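Local atomic coordinates of proteasome assembly chaperone family protein (Pyrococcus furiosus, PDB entry 3VR0), a protein that probably binds the archaeal proteasome and activates it, as a homologue of the factors that assist proteasome assembly. Residues C[52-57]-C[88-93]. Residues are numbered along the deposited sequence; the frame is centred on the assembly and turned at random.
Sequences HLIQEL and EFYYWK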
loop_
_atom_site.group_PDB
_atom_site.type_symbol
_atom_site.label_atom_id
_atom_site.label_comp_id
_atom_site.label_asym_id
_atom_site.label_seq_id
_atom_site.Cartn_x
_atom_site.Cartn_y
_atom_site.Cartn_z
ATOM N N HIS C 52 13.729 -18.154 25.334
ATOM C CA HIS C 52 14.238 -18.716 26.558
ATOM C C HIS C 52 13.262 -19.762 27.062
ATOM O O HIS C 52 13.670 -20.809 27.554
ATOM C CB HIS C 52 14.458 -17.657 27.636
ATOM C CG HIS C 52 15.164 -18.198 28.833
ATOM N ND1 HIS C 52 16.394 -18.819 28.747
ATOM C CD2 HIS C 52 14.805 -18.254 30.135
ATOM C CE1 HIS C 52 16.768 -19.223 29.949
ATOM N NE2 HIS C 52 15.828 -18.878 30.811
ATOM N N LEU C 53 11.969 -19.476 26.929
ATOM C CA LEU C 53 10.960 -20.430 27.340
ATOM C C LEU C 53 11.006 -21.684 26.454
ATOM O O LEU C 53 10.973 -22.794 26.968
ATOM C CB LEU C 53 9.576 -19.806 27.407
ATOM C CG LEU C 53 8.410 -20.651 27.915
ATOM C CD1 LEU C 53 8.540 -21.020 29.430
ATOM C CD2 LEU C 53 7.132 -19.855 27.649
ATOM N N ILE C 54 11.125 -21.513 25.145
ATOM C CA ILE C 54 11.304 -22.649 24.246
ATOM C C ILE C 54 12.433 -23.550 24.761
ATOM O O ILE C 54 12.243 -24.768 24.913
ATOM C CB ILE C 54 11.659 -22.239 22.779
ATOM C CG1 ILE C 54 10.612 -21.300 22.133
ATOM C CG2 ILE C 54 11.983 -23.443 21.918
ATOM C CD1 ILE C 54 9.346 -21.761 22.160
ATOM N N GLN C 55 13.604 -22.938 24.962
ATOM C CA GLN C 55 14.833 -23.663 25.350
ATOM C C GLN C 55 14.732 -24.399 26.658
ATOM O O GLN C 55 15.079 -25.549 26.714
ATOM C CB GLN C 55 16.063 -22.756 25.398
ATOM C CG GLN C 55 16.486 -22.250 24.054
ATOM C CD GLN C 55 16.743 -23.395 23.073
ATOM O OE1 GLN C 55 16.081 -23.485 22.021
ATOM N NE2 GLN C 55 17.700 -24.290 23.418
ATOM N N GLU C 56 14.242 -23.737 27.696
ATOM C CA GLU C 56 14.184 -24.352 29.022
ATOM C C GLU C 56 13.142 -25.466 29.114
ATOM O O GLU C 56 13.293 -26.392 29.902
ATOM C CB GLU C 56 13.940 -23.297 30.094
ATOM C CG GLU C 56 15.084 -22.263 30.160
ATOM C CD GLU C 56 16.453 -22.942 30.379
ATOM O OE1 GLU C 56 16.522 -23.793 31.280
ATOM O OE2 GLU C 56 17.432 -22.640 29.646
ATOM N N LEU C 57 12.083 -25.371 28.315
ATOM C CA LEU C 57 11.038 -26.356 28.376
ATOM C C LEU C 57 11.324 -27.466 27.373
ATOM O O LEU C 57 10.618 -28.468 27.338
ATOM C CB LEU C 57 9.698 -25.701 28.066
ATOM C CG LEU C 57 9.058 -24.802 29.117
ATOM C CD1 LEU C 57 7.725 -24.409 28.607
ATOM C CD2 LEU C 57 8.913 -25.455 30.501
ATOM N N GLU C 88 7.575 -19.375 13.786
ATOM C CA GLU C 88 7.697 -20.781 14.126
ATOM C C GLU C 88 6.806 -21.034 15.284
ATOM O O GLU C 88 6.746 -20.198 16.191
ATOM C CB GLU C 88 9.129 -21.110 14.535
ATOM C CG GLU C 88 10.157 -20.950 13.422
ATOM C CD GLU C 88 11.601 -21.236 13.902
ATOM O OE1 GLU C 88 11.970 -20.899 15.077
ATOM O OE2 GLU C 88 12.379 -21.813 13.098
ATOM N N PHE C 89 6.098 -22.161 15.261
ATOM C CA PHE C 89 5.299 -22.573 16.395
ATOM C C PHE C 89 5.970 -23.777 17.075
ATOM O O PHE C 89 6.375 -24.730 16.389
ATOM C CB PHE C 89 3.893 -22.988 15.959
ATOM C CG PHE C 89 3.065 -21.879 15.406
ATOM C CD1 PHE C 89 2.107 -21.216 16.219
ATOM C CD2 PHE C 89 3.170 -21.526 14.069
ATOM C CE1 PHE C 89 1.291 -20.204 15.683
ATOM C CE2 PHE C 89 2.352 -20.478 13.521
ATOM C CZ PHE C 89 1.428 -19.839 14.315
ATOM N N TYR C 90 6.074 -23.718 18.410
ATOM C CA TYR C 90 6.627 -24.798 19.235
ATOM C C TYR C 90 5.546 -25.256 20.187
ATOM O O TYR C 90 4.695 -24.452 20.602
ATOM C CB TYR C 90 7.819 -24.299 20.076
ATOM C CG TYR C 90 9.034 -23.980 19.248
ATOM C CD1 TYR C 90 10.110 -24.844 19.191
ATOM C CD2 TYR C 90 9.086 -22.815 18.500
ATOM C CE1 TYR C 90 11.220 -24.543 18.398
ATOM C CE2 TYR C 90 10.173 -22.504 17.723
ATOM C CZ TYR C 90 11.226 -23.365 17.665
ATOM O OH TYR C 90 12.293 -23.019 16.876
ATOM N N TYR C 91 5.545 -26.526 20.567
ATOM C CA TYR C 91 4.596 -26.904 21.622
ATOM C C TYR C 91 5.283 -27.543 22.827
ATOM O O TYR C 91 6.405 -28.083 22.738
ATOM C CB TYR C 91 3.525 -27.859 21.075
ATOM C CG TYR C 91 4.030 -29.303 20.894
ATOM C CD1 TYR C 91 3.895 -30.258 21.930
ATOM C CD2 TYR C 91 4.651 -29.682 19.714
ATOM C CE1 TYR C 91 4.347 -31.588 21.761
ATOM C CE2 TYR C 91 5.088 -30.975 19.509
ATOM C CZ TYR C 91 4.954 -31.930 20.546
ATOM O OH TYR C 91 5.410 -33.196 20.310
ATOM N N TRP C 92 4.578 -27.516 23.945
ATOM C CA TRP C 92 5.058 -28.221 25.135
ATOM C C TRP C 92 3.882 -28.969 25.686
ATOM O O TRP C 92 2.794 -28.390 25.852
ATOM C CB TRP C 92 5.576 -27.257 26.191
ATOM C CG TRP C 92 6.095 -27.871 27.447
ATOM C CD1 TRP C 92 7.325 -28.494 27.625
ATOM C CD2 TRP C 92 5.452 -27.870 28.733
ATOM N NE1 TRP C 92 7.463 -28.859 28.952
ATOM C CE2 TRP C 92 6.330 -28.512 29.643
ATOM C CE3 TRP C 92 4.199 -27.411 29.204
ATOM C CZ2 TRP C 92 6.011 -28.687 31.010
ATOM C CZ3 TRP C 92 3.881 -27.577 30.559
ATOM C CH2 TRP C 92 4.803 -28.225 31.454
ATOM N N LYS C 93 4.080 -30.265 25.917
ATOM C CA LYS C 93 3.003 -31.079 26.494
ATOM C C LYS C 93 3.271 -31.171 27.985
ATOM O O LYS C 93 4.347 -31.554 28.390
ATOM C CB LYS C 93 2.953 -32.462 25.830
ATOM C CG LYS C 93 1.778 -33.375 26.295
ATOM C CD LYS C 93 1.939 -34.829 25.744
ATOM C CE LYS C 93 0.789 -35.766 26.246
ATOM N NZ LYS C 93 -0.590 -35.165 26.275
#
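Leu57 of helix 45-57 lies over one face of the Trp92 indole. Its CD1 sits 4.1 Å from the centroid of the five-membered ring and only 13° off the ring normal, a well-centred CH-pi contact. Leu57 CB approaches Trp92 CD1 at 3.7 Å. With CG anti to the backbone N (chi1 -180°), Trp92 turns its indole toward Leu57, whose carbonyl O comes within 3.3 Å of Trp92 CD1. One turn earlier, Ile54 lays CG2 over one face of the Tyr90 ring, 3.9 Å from the ring centroid and offset toward Tyr90 CD1. Ile54 CD1 packs at the root of the ring and reaches Tyr90 CB at 3.6 Å. The phenol is tethered at its far end, where Tyr90 OH donates to Glu88 OE1 over 2.8 Å, arriving from above the carboxylate plane; Glu88 also forms a salt bridge with Lys61. A valine in place of this tyrosine would probably leave Ile54 CG2 without the ring face it lies on, and Glu88 OE1 without its phenol donor. Tyr90 and Trp92 alternate with Phe89 and Tyr91, which face away from the helix. Beside them, Ile54 and Leu57 also pack on Ile104 and Leu102 of the adjacent strand 102-107. Helix 45-57 is thus held to one face of the mixed sheet by apolar and CH-pi packing, while the Tyr90-Glu88 bond lies within the strand and orients the phenol.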